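Local coordinates for penicillin-binding protein PbpB (PDB 6KGS) that cross-links peptidoglycan strands as a cell-wall transpeptidase of Mycobacterium tuberculosis, and here carries the carbapenem meropenem as a covalent acyl-enzyme, at residues G268-I273 with G395-I400; Q471-T476 with A502-P507; Y494-A499 with P526-A531. All coordinates share one frame; numbering follows the deposited sequence.

Contact 1 of 3, residues G268-I273 with G395-I400; sequences GSVNKI and GMYQAI. With MER ((4R,5S)-3-{[(3S,5S)-5-(dimethylcarbamoyl)pyrrolidin-3-yl]sulfanyl}-5-[(2S,3R)-3-hydroxy-1-oxobutan-2-yl]-4-methyl-4,5-d ihydro-1H-pyrrole-2-carboxylic acid), chain B.
I273 stretches out in a fully extended chain, CG1 anti to the backbone N (chi1 -166°) and chi2 likewise near 180°, and this sets its CD1 over the ring of Y397. Y397 turns its CG anti to the carbonyl carbon (chi1 -78°), which swings the ring across to the segment 268-273. CD1 lies 3.6 Å from the ring centroid of Y397, almost on the ring normal, a CH-pi contact over the face. The same methyl presses on I400, with I273 CD1 to I400 CG1 at 3.5 Å, while the other branch, I273 CG2, is 3.9 Å from M396 CE. Isoleucine suits the site because its branches reach two places at once: both rest on the Y397 ring, yet each has a second neighbour. The phenol end of the ring is held by one short hydrogen bond: Y397 OH donates to V270 O at 2.7 Å, in the carbonyl plane and on a lone pair. V270 CG1 packs beside it, 3.7 Å from Y397 CE1. The carbonyl so gripped lies within S269-V270-N271-K272, the SxxK motif of penicillin-binding transpeptidases, whose 3-10 turn 269-271 leads into helix 272-281. S269 OG is esterified to C1 of meropenem (1.5 Å), and S269 N makes a weak hydrogen bond to its O6, consistent with a role in the oxyanion hole. N271 ND2 is held by L380 O; its OD1, buried with no polar partner in the model, meets M396 CE at 3.6 Å.

Contact 2 of 3, residues Q471-T476 with A502-P507; sequences QMAGKT and ATADNP. With MER ((4R,5S)-3-{[(3S,5S)-5-(dimethylcarbamoyl)pyrrolidin-3-yl]sulfanyl}-5-[(2S,3R)-3-hydroxy-1-oxobutan-2-yl]-4-methyl-4,5-d ihydro-1H-pyrrole-2-carboxylic acid), chain B.
Q471 and M472, on the approach to strand 473-483, are packed against the loop A502-P507 that joins strands 493-502 and 509-516, in a mainly buried contact pinned by one backbone bond. A504 N donates to Q471 O at 2.7 Å, nearly straight at 164°. The small methyl of A504 allows the chains to come this close, and its CB also meets A473 CB at 4.3 Å. Farther out, the side chains of Q471 and D505 cross at about a right angle with the amide stacked on the carboxylate, planes 23° apart; Q471 OE1 finds its polar partner in Q444 NE2. A water ties the same two residues together, accepting from Q471 N at 2.8 Å and donating to D505 OD1 at 2.7 Å. On the inner side M472 bends at chi2 (-50°), bringing its SD to 3.7 Å from A502 CB, and M542 of helix 531-544 packs on both residues; a flexible thioether can bend to follow the small A502 methyl. A cis peptide precedes T503 where the strand gives way to the loop. The other end of Q471-T476 holds K475 and T476, the first two residues of the KTG motif of penicillin-binding proteins, where T476 OG1 donates to meropenem O12 at 2.7 Å.

Contact 3 of 3, residues Y494-A499 with P526-A531; sequences YWITFA and PGHSAA. With MER ((4R,5S)-3-{[(3S,5S)-5-(dimethylcarbamoyl)pyrrolidin-3-yl]sulfanyl}-5-[(2S,3R)-3-hydroxy-1-oxobutan-2-yl]-4-methyl-4,5-d ihydro-1H-pyrrole-2-carboxylic acid), chain B.
I496 is the main bump on this face of the strand, and its forked side chain sits astride the carbonyl of H528, with I496 CG2 3.2 Å from H528 O. One prong of the fork, CD1, abuts the imidazole, I496 CD1 to H528 CD2 being 3.5 Å; the other, CG2, turns toward the next bump along, 4.1 Å from A530 CB. The touching parts, Y494 to F498 and H528 to A531, run 10° apart in the same sense, so successive residues of one find successive hollows of the other. A530 fills the dip between I496 and F498, its CB 4.0 Å from F498 CB, and a methyl is small enough to settle this near the strand. F498 then extends its ring past A530, with F498 CD2 4.0 Å from A531 CA. At the opposite end H528, its CG placed between backbone N and carbonyl carbon (chi1 60°), directs the edge of its imidazole at the face of Y494. The pair is an offset edge-to-face stack with ring centroids 5.8 Å apart. A water bridges the two backbones in the middle, donating to T497 O at 3.0 Å and accepting from A530 N at 2.8 Å. S529, whose CB points away from the strand, has its OG accept from A531 N, a capping bond ahead of helix 531-544. That helix adds F534 against F498, while strand 509-516 packs I513 and L515 on A530. From the other face of the sheet, helix 390-401 meets T497 and A499 through M393.

Overall arrangement
The three contacts gather round one meropenem, bonded to the serine of contact 1 and hydrogen-bonded by T476 of contact 2; H528 of contact 3 lies beside its dimethylcarbamoyl end, though the modelled approach there is doubtful. Contacts 1 and 2, centres about 12 Å apart, set the SxxK and KTG motifs side by side, S269 CB lying 3.4 Å from T476 O; Y397 OH also touches K475 CB. Contact 3, its centre about 15 Å from that of contact 1, meets it where V270 CG2 packs on T497 OG1, a hydroxyl hydrogen-bonded to P267 O. Contacts 2 and 3 share the antiparallel sheet, with a probable hydrogen bond from K475 N to A499 O (2.9 Å). S324 and N326 of the SxN motif also bind the ligand.

Contact 1 of 3, residues G268-I273 with G395-I400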
loop_
_atom_site.group_PDB
_atom_site.type_symbol
_atom_site.label_atom_id
_atom_site.label_comp_id
_atom_site.label_asym_id
_atom_site.label_seq_id
_atom_site.Cartn_x
_atom_site.Cartn_y
_atom_site.Cartn_z
ATOM N N GLY A 268 10.470 5.016 -5.546
ATOM C CA GLY A 268 11.130 6.259 -5.190
ATOM C C GLY A 268 11.480 6.276 -3.713
ATOM O O GLY A 268 11.691 5.231 -3.080
ATOM N N SER A 269 11.537 7.483 -3.147
ATOM C CA SER A 269 12.090 7.677 -1.804
ATOM C C SER A 269 11.284 7.005 -0.695
ATOM O O SER A 269 11.787 6.881 0.434
ATOM C CB SER A 269 12.196 9.168 -1.518
ATOM O OG SER A 269 13.032 9.772 -2.473
ATOM N N VAL A 270 10.052 6.569 -0.971
ATOM C CA VAL A 270 9.334 5.751 0.010
ATOM C C VAL A 270 10.137 4.497 0.359
ATOM O O VAL A 270 10.062 4.001 1.488
ATOM C CB VAL A 270 7.912 5.442 -0.510
ATOM C CG1 VAL A 270 7.229 4.380 0.325
ATOM C CG2 VAL A 270 7.066 6.722 -0.472
ATOM N N ASN A 271 10.960 3.996 -0.568
ATOM C CA ASN A 271 11.826 2.868 -0.231
ATOM C C ASN A 271 12.863 3.199 0.845
ATOM O O ASN A 271 13.480 2.283 1.384
ATOM C CB ASN A 271 12.531 2.359 -1.483
ATOM C CG ASN A 271 12.879 0.876 -1.403
ATOM O OD1 ASN A 271 12.049 0.058 -1.012
ATOM N ND2 ASN A 271 14.108 0.525 -1.769
ATOM N N LYS A 272 13.076 4.469 1.188
ATOM C CA LYS A 272 14.188 4.751 2.077
ATOM C C LYS A 272 13.959 4.224 3.486
ATOM O O LYS A 272 14.888 4.241 4.300
ATOM C CB LYS A 272 14.469 6.251 2.095
ATOM C CG LYS A 272 15.007 6.780 0.769
ATOM C CD LYS A 272 15.246 8.292 0.839
ATOM C CE LYS A 272 15.724 8.853 -0.500
ATOM N NZ LYS A 272 16.005 10.327 -0.394
ATOM N N ILE A 273 12.756 3.735 3.781
ATOM C CA ILE A 273 12.507 3.044 5.038
ATOM C C ILE A 273 13.408 1.819 5.188
ATOM O O ILE A 273 13.742 1.424 6.312
ATOM C CB ILE A 273 11.024 2.653 5.126
ATOM C CG1 ILE A 273 10.656 2.255 6.548
ATOM C CG2 ILE A 273 10.678 1.510 4.127
ATOM C CD1 ILE A 273 9.285 1.625 6.655
ATOM N N GLY A 395 2.913 -2.938 2.954
ATOM C CA GLY A 395 3.342 -4.003 3.852
ATOM C C GLY A 395 4.667 -3.727 4.538
ATOM O O GLY A 395 4.881 -4.170 5.673
ATOM N N MET A 396 5.568 -2.985 3.879
ATOM C CA MET A 396 6.829 -2.602 4.515
ATOM C C MET A 396 6.590 -1.713 5.724
ATOM O O MET A 396 7.249 -1.865 6.761
ATOM C CB MET A 396 7.727 -1.856 3.536
ATOM C CG MET A 396 8.388 -2.723 2.532
ATOM S SD MET A 396 9.838 -1.866 1.947
ATOM C CE MET A 396 9.171 -0.450 1.073
ATOM N N TYR A 397 5.703 -0.725 5.576
ATOM C CA TYR A 397 5.416 0.201 6.666
ATOM C C TYR A 397 4.651 -0.483 7.791
ATOM O O TYR A 397 4.773 -0.087 8.952
ATOM C CB TYR A 397 4.680 1.437 6.113
ATOM C CG TYR A 397 5.660 2.356 5.442
ATOM C CD1 TYR A 397 6.248 1.997 4.232
ATOM C CD2 TYR A 397 6.063 3.550 6.045
ATOM C CE1 TYR A 397 7.189 2.806 3.631
ATOM C CE2 TYR A 397 6.996 4.369 5.442
ATOM C CZ TYR A 397 7.566 3.986 4.235
ATOM O OH TYR A 397 8.532 4.770 3.620
ATOM N N GLN A 398 3.880 -1.523 7.470
ATOM C CA GLN A 398 3.238 -2.336 8.498
ATOM C C GLN A 398 4.269 -3.017 9.405
ATOM O O GLN A 398 4.063 -3.110 10.619
ATOM C CB GLN A 398 2.332 -3.371 7.825
ATOM C CG GLN A 398 1.488 -4.206 8.810
ATOM C CD GLN A 398 2.289 -5.336 9.437
ATOM O OE1 GLN A 398 3.257 -5.823 8.860
ATOM N NE2 GLN A 398 1.918 -5.717 10.636
ATOM N N ALA A 399 5.382 -3.509 8.841
ATOM C CA ALA A 399 6.406 -4.134 9.681
ATOM C C ALA A 399 6.916 -3.162 10.730
ATOM O O ALA A 399 7.075 -3.524 11.904
ATOM C CB ALA A 399 7.582 -4.646 8.834
ATOM N N ILE A 400 7.183 -1.919 10.321
ATOM C CA ILE A 400 7.694 -0.909 11.239
ATOM C C ILE A 400 6.605 -0.478 12.221
ATOM O O ILE A 400 6.854 -0.324 13.424
ATOM C CB ILE A 400 8.250 0.270 10.416
ATOM C CG1 ILE A 400 9.540 -0.144 9.679
ATOM C CG2 ILE A 400 8.400 1.551 11.264
ATOM C CD1 ILE A 400 10.675 -0.703 10.587
HETATM C C1 MER B . 12.564 10.458 -3.689
HETATM C C2 MER B . 12.321 14.244 -3.902
HETATM C C3 MER B . 13.521 11.333 -4.497
HETATM C C4 MER B . 13.950 12.572 -3.687
HETATM C C5 MER B . 12.119 13.612 -2.756
HETATM O O6 MER B . 11.395 10.275 -3.998
HETATM C C7 MER B . 14.735 10.486 -4.943
HETATM O O8 MER B . 15.610 11.231 -5.802
HETATM C C9 MER B . 14.353 9.221 -5.708
HETATM N N10 MER B . 13.125 12.697 -2.466
HETATM C C11 MER B . 10.955 13.802 -1.870
HETATM O O12 MER B . 10.626 12.808 -1.073
HETATM O O13 MER B . 10.247 14.800 -1.816
HETATM S S14 MER B . 11.208 15.225 -4.687
HETATM C C15 MER B . 11.241 16.875 -4.017
HETATM C C16 MER B . 11.682 17.865 -5.082
HETATM C C17 MER B . 10.519 18.824 -5.329
HETATM C C18 MER B . 13.686 13.908 -4.396
HETATM N N19 MER B . 9.324 18.172 -4.756
HETATM C C20 MER B . 13.691 13.831 -5.910
HETATM C C21 MER B . 9.845 17.368 -3.623
HETATM C C22 MER B . 10.451 19.127 -6.802
HETATM N N23 MER B . 9.357 18.863 -7.550
HETATM O O24 MER B . 11.445 19.657 -7.264
HETATM C C25 MER B . 8.100 19.578 -7.364
HETATM C C26 MER B . 9.368 17.915 -8.648
#

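Contact 2 of 3, residues Q471-T476 with A502-P507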
loop_
_atom_site.group_PDB
_atom_site.type_symbol
_atom_site.label_atom_id
_atom_site.label_comp_id
_atom_site.label_asym_id
_atom_site.label_seq_id
_atom_site.Cartn_x
_atom_site.Cartn_y
_atom_site.Cartn_z
ATOM N N GLN A 471 0.695 12.045 16.334
ATOM C CA GLN A 471 2.064 11.721 15.926
ATOM C C GLN A 471 2.081 10.989 14.575
ATOM O O GLN A 471 2.493 9.841 14.470
ATOM C CB GLN A 471 2.746 10.881 17.006
ATOM C CG GLN A 471 3.140 11.663 18.242
ATOM C CD GLN A 471 4.025 10.868 19.204
ATOM O OE1 GLN A 471 4.866 10.061 18.791
ATOM N NE2 GLN A 471 3.835 11.100 20.496
ATOM N N MET A 472 1.623 11.658 13.526
ATOM C CA MET A 472 1.728 11.073 12.192
ATOM C C MET A 472 3.194 10.925 11.786
ATOM O O MET A 472 4.041 11.766 12.116
ATOM C CB MET A 472 0.986 11.931 11.165
ATOM C CG MET A 472 -0.560 12.004 11.361
ATOM S SD MET A 472 -1.336 10.392 11.554
ATOM C CE MET A 472 -2.983 10.886 12.146
ATOM N N ALA A 473 3.490 9.818 11.095
ATOM C CA ALA A 473 4.811 9.517 10.552
ATOM C C ALA A 473 4.591 8.992 9.147
ATOM O O ALA A 473 3.629 8.263 8.918
ATOM C CB ALA A 473 5.573 8.478 11.402
ATOM N N GLY A 474 5.442 9.390 8.205
ATOM C CA GLY A 474 5.273 8.925 6.836
ATOM C C GLY A 474 6.477 9.269 5.983
ATOM O O GLY A 474 7.483 9.789 6.469
ATOM N N LYS A 475 6.361 8.983 4.686
ATOM C CA LYS A 475 7.463 9.240 3.763
ATOM C C LYS A 475 6.893 9.546 2.378
ATOM O O LYS A 475 5.959 8.875 1.936
ATOM C CB LYS A 475 8.442 8.043 3.708
ATOM C CG LYS A 475 9.698 8.280 2.828
ATOM C CD LYS A 475 10.583 9.395 3.433
ATOM C CE LYS A 475 11.758 9.783 2.537
ATOM N NZ LYS A 475 11.299 10.726 1.470
ATOM N N THR A 476 7.448 10.572 1.719
ATOM C CA THR A 476 7.080 10.996 0.370
ATOM C C THR A 476 7.947 10.290 -0.664
ATOM O O THR A 476 9.078 9.892 -0.383
ATOM C CB THR A 476 7.257 12.512 0.200
ATOM O OG1 THR A 476 8.545 12.886 0.719
ATOM C CG2 THR A 476 6.147 13.311 0.951
ATOM N N ALA A 502 -0.477 5.798 11.305
ATOM C CA ALA A 502 -1.271 6.513 12.295
ATOM C C ALA A 502 -1.456 5.651 13.544
ATOM O O ALA A 502 -2.222 4.683 13.500
ATOM C CB ALA A 502 -2.652 6.899 11.700
ATOM N N THR A 503 -0.776 5.958 14.651
ATOM C CA THR A 503 0.226 7.028 14.782
ATOM C C THR A 503 1.559 6.427 15.231
ATOM O O THR A 503 1.633 5.224 15.496
ATOM C CB THR A 503 -0.193 8.047 15.819
ATOM O OG1 THR A 503 -0.495 7.329 17.016
ATOM C CG2 THR A 503 -1.424 8.847 15.370
ATOM N N ALA A 504 2.599 7.262 15.353
ATOM C CA ALA A 504 3.914 6.746 15.737
ATOM C C ALA A 504 3.905 6.170 17.150
ATOM O O ALA A 504 4.486 5.101 17.400
ATOM C CB ALA A 504 4.970 7.845 15.625
ATOM N N ASP A 505 3.246 6.853 18.085
ATOM C CA ASP A 505 3.231 6.387 19.466
ATOM C C ASP A 505 2.202 5.294 19.690
ATOM O O ASP A 505 2.322 4.536 20.655
ATOM C CB ASP A 505 2.967 7.556 20.414
ATOM C CG ASP A 505 1.672 8.285 20.082
ATOM O OD1 ASP A 505 1.481 8.680 18.910
ATOM O OD2 ASP A 505 0.828 8.442 20.983
ATOM N N ASN A 506 1.211 5.185 18.814
ATOM C CA ASN A 506 0.175 4.160 18.932
ATOM C C ASN A 506 -0.243 3.729 17.531
ATOM O O ASN A 506 -1.208 4.252 16.960
ATOM C CB ASN A 506 -1.019 4.685 19.732
ATOM C CG ASN A 506 -2.040 3.610 20.018
ATOM O OD1 ASN A 506 -1.751 2.428 19.908
ATOM N ND2 ASN A 506 -3.242 4.019 20.388
ATOM N N PRO A 507 0.479 2.779 16.934
ATOM C CA PRO A 507 0.202 2.405 15.529
ATOM C C PRO A 507 -1.105 1.637 15.411
ATOM O O PRO A 507 -1.247 0.549 15.965
ATOM C CB PRO A 507 1.411 1.533 15.145
ATOM C CG PRO A 507 2.477 1.880 16.158
ATOM C CD PRO A 507 1.711 2.152 17.436
HETATM C C1 MER B . 12.564 10.458 -3.689
HETATM C C2 MER B . 12.321 14.244 -3.902
HETATM C C3 MER B . 13.521 11.333 -4.497
HETATM C C4 MER B . 13.950 12.572 -3.687
HETATM C C5 MER B . 12.119 13.612 -2.756
HETATM O O6 MER B . 11.395 10.275 -3.998
HETATM C C7 MER B . 14.735 10.486 -4.943
HETATM O O8 MER B . 15.610 11.231 -5.802
HETATM C C9 MER B . 14.353 9.221 -5.708
HETATM N N10 MER B . 13.125 12.697 -2.466
HETATM C C11 MER B . 10.955 13.802 -1.870
HETATM O O12 MER B . 10.626 12.808 -1.073
HETATM O O13 MER B . 10.247 14.800 -1.816
HETATM S S14 MER B . 11.208 15.225 -4.687
HETATM C C15 MER B . 11.241 16.875 -4.017
HETATM C C16 MER B . 11.682 17.865 -5.082
HETATM C C17 MER B . 10.519 18.824 -5.329
HETATM C C18 MER B . 13.686 13.908 -4.396
HETATM N N19 MER B . 9.324 18.172 -4.756
HETATM C C20 MER B . 13.691 13.831 -5.910
HETATM C C21 MER B . 9.845 17.368 -3.623
HETATM C C22 MER B . 10.451 19.127 -6.802
HETATM N N23 MER B . 9.357 18.863 -7.550
HETATM O O24 MER B . 11.445 19.657 -7.264
HETATM C C25 MER B . 8.100 19.578 -7.364
HETATM C C26 MER B . 9.368 17.915 -8.648
HETATM O O HOH W 1 -0.453 10.445 18.272
#

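Contact 3 of 3, residues Y494-A499 with P526-A531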
loop_
_atom_site.group_PDB
_atom_site.type_symbol
_atom_site.label_atom_id
_atom_site.label_comp_id
_atom_site.label_asym_id
_atom_site.label_seq_id
_atom_site.Cartn_x
_atom_site.Cartn_y
_atom_site.Cartn_z
ATOM N N TYR A 494 6.406 10.647 -13.620
ATOM C CA TYR A 494 6.694 10.098 -12.299
ATOM C C TYR A 494 5.513 9.334 -11.725
ATOM O O TYR A 494 4.351 9.627 -12.014
ATOM C CB TYR A 494 7.067 11.176 -11.289
ATOM C CG TYR A 494 8.065 12.203 -11.779
ATOM C CD1 TYR A 494 9.430 11.967 -11.700
ATOM C CD2 TYR A 494 7.636 13.421 -12.305
ATOM C CE1 TYR A 494 10.351 12.923 -12.132
ATOM C CE2 TYR A 494 8.548 14.382 -12.744
ATOM C CZ TYR A 494 9.901 14.124 -12.653
ATOM O OH TYR A 494 10.807 15.072 -13.080
ATOM N N TRP A 495 5.845 8.327 -10.925
ATOM C CA TRP A 495 4.956 7.837 -9.895
ATOM C C TRP A 495 5.174 8.685 -8.650
ATOM O O TRP A 495 6.314 8.950 -8.270
ATOM C CB TRP A 495 5.238 6.368 -9.574
ATOM C CG TRP A 495 4.908 5.376 -10.661
ATOM C CD1 TRP A 495 3.659 5.001 -11.101
ATOM C CD2 TRP A 495 5.845 4.576 -11.396
ATOM N NE1 TRP A 495 3.767 4.031 -12.084
ATOM C CE2 TRP A 495 5.097 3.750 -12.280
ATOM C CE3 TRP A 495 7.238 4.485 -11.402
ATOM C CZ2 TRP A 495 5.700 2.851 -13.151
ATOM C CZ3 TRP A 495 7.841 3.589 -12.271
ATOM C CH2 TRP A 495 7.076 2.780 -13.134
ATOM N N ILE A 496 4.082 9.139 -8.041
ATOM C CA ILE A 496 4.093 9.832 -6.759
ATOM C C ILE A 496 3.578 8.844 -5.720
ATOM O O ILE A 496 2.585 8.143 -5.961
ATOM C CB ILE A 496 3.232 11.117 -6.791
ATOM C CG1 ILE A 496 3.701 12.055 -7.914
ATOM C CG2 ILE A 496 3.260 11.842 -5.429
ATOM C CD1 ILE A 496 5.200 12.246 -8.034
ATOM N N THR A 497 4.258 8.772 -4.579
ATOM C CA THR A 497 3.966 7.778 -3.555
ATOM C C THR A 497 3.973 8.440 -2.192
ATOM O O THR A 497 4.668 9.436 -1.968
ATOM C CB THR A 497 5.000 6.617 -3.532
ATOM O OG1 THR A 497 6.320 7.162 -3.441
ATOM C CG2 THR A 497 4.901 5.741 -4.777
ATOM N N PHE A 498 3.202 7.864 -1.277
ATOM C CA PHE A 498 3.274 8.237 0.125
ATOM C C PHE A 498 2.905 7.001 0.920
ATOM O O PHE A 498 2.062 6.215 0.481
ATOM C CB PHE A 498 2.336 9.413 0.497
ATOM C CG PHE A 498 2.669 10.041 1.857
ATOM C CD1 PHE A 498 2.248 9.454 3.021
ATOM C CD2 PHE A 498 3.464 11.177 1.945
ATOM C CE1 PHE A 498 2.559 10.007 4.249
ATOM C CE2 PHE A 498 3.799 11.724 3.184
ATOM C CZ PHE A 498 3.353 11.134 4.325
ATOM N N ALA A 499 3.566 6.805 2.057
ATOM C CA ALA A 499 3.189 5.726 2.951
ATOM C C ALA A 499 3.344 6.239 4.364
ATOM O O ALA A 499 4.288 6.977 4.654
ATOM C CB ALA A 499 4.046 4.474 2.749
ATOM N N PRO A 526 -1.016 23.446 -6.644
ATOM C CA PRO A 526 0.161 23.223 -7.500
ATOM C C PRO A 526 1.182 22.348 -6.793
ATOM O O PRO A 526 1.391 22.468 -5.586
ATOM C CB PRO A 526 0.723 24.634 -7.728
ATOM C CG PRO A 526 -0.333 25.566 -7.288
ATOM C CD PRO A 526 -1.131 24.857 -6.239
ATOM N N GLY A 527 1.828 21.469 -7.565
ATOM C CA GLY A 527 2.820 20.523 -7.098
ATOM C C GLY A 527 2.476 19.138 -7.597
ATOM O O GLY A 527 1.732 18.974 -8.562
ATOM N N HIS A 528 3.004 18.109 -6.941
ATOM C CA HIS A 528 2.578 16.756 -7.286
ATOM C C HIS A 528 2.879 15.816 -6.126
ATOM O O HIS A 528 3.696 14.899 -6.218
ATOM C CB HIS A 528 3.205 16.309 -8.603
ATOM C CG HIS A 528 4.690 16.283 -8.586
ATOM N ND1 HIS A 528 5.429 17.145 -7.800
ATOM C CD2 HIS A 528 5.580 15.539 -9.289
ATOM C CE1 HIS A 528 6.708 16.887 -7.972
ATOM N NE2 HIS A 528 6.831 15.940 -8.888
ATOM N N SER A 529 2.211 16.067 -5.013
ATOM C CA SER A 529 2.407 15.333 -3.788
ATOM C C SER A 529 1.126 14.588 -3.448
ATOM O O SER A 529 0.023 15.066 -3.718
ATOM C CB SER A 529 2.800 16.284 -2.650
ATOM O OG SER A 529 2.800 15.599 -1.406
ATOM N N ALA A 530 1.286 13.412 -2.866
ATOM C CA ALA A 530 0.189 12.633 -2.337
ATOM C C ALA A 530 -0.029 12.882 -0.858
ATOM O O ALA A 530 -1.002 12.364 -0.299
ATOM C CB ALA A 530 0.458 11.158 -2.563
ATOM N N ALA A 531 0.872 13.629 -0.219
ATOM C CA ALA A 531 0.717 13.993 1.191
ATOM C C ALA A 531 -0.688 14.472 1.585
ATOM O O ALA A 531 -1.172 14.043 2.647
ATOM C CB ALA A 531 1.773 15.060 1.556
HETATM C C1 MER B . 12.564 10.458 -3.689
HETATM C C2 MER B . 12.321 14.244 -3.902
HETATM C C3 MER B . 13.521 11.333 -4.497
HETATM C C4 MER B . 13.950 12.572 -3.687
HETATM C C5 MER B . 12.119 13.612 -2.756
HETATM O O6 MER B . 11.395 10.275 -3.998
HETATM C C7 MER B . 14.735 10.486 -4.943
HETATM O O8 MER B . 15.610 11.231 -5.802
HETATM C C9 MER B . 14.353 9.221 -5.708
HETATM N N10 MER B . 13.125 12.697 -2.466
HETATM C C11 MER B . 10.955 13.802 -1.870
HETATM O O12 MER B . 10.626 12.808 -1.073
HETATM O O13 MER B . 10.247 14.800 -1.816
HETATM S S14 MER B . 11.208 15.225 -4.687
HETATM C C15 MER B . 11.241 16.875 -4.017
HETATM C C16 MER B . 11.682 17.865 -5.082
HETATM C C17 MER B . 10.519 18.824 -5.329
HETATM C C18 MER B . 13.686 13.908 -4.396
HETATM N N19 MER B . 9.324 18.172 -4.756
HETATM C C20 MER B . 13.691 13.831 -5.910
HETATM C C21 MER B . 9.845 17.368 -3.623
HETATM C C22 MER B . 10.451 19.127 -6.802
HETATM N N23 MER B . 9.357 18.863 -7.550
HETATM O O24 MER B . 11.445 19.657 -7.264
HETATM C C25 MER B . 8.100 19.578 -7.364
HETATM C C26 MER B . 9.368 17.915 -8.648
HETATM O O HOH W 2 3.730 12.325 -1.895
#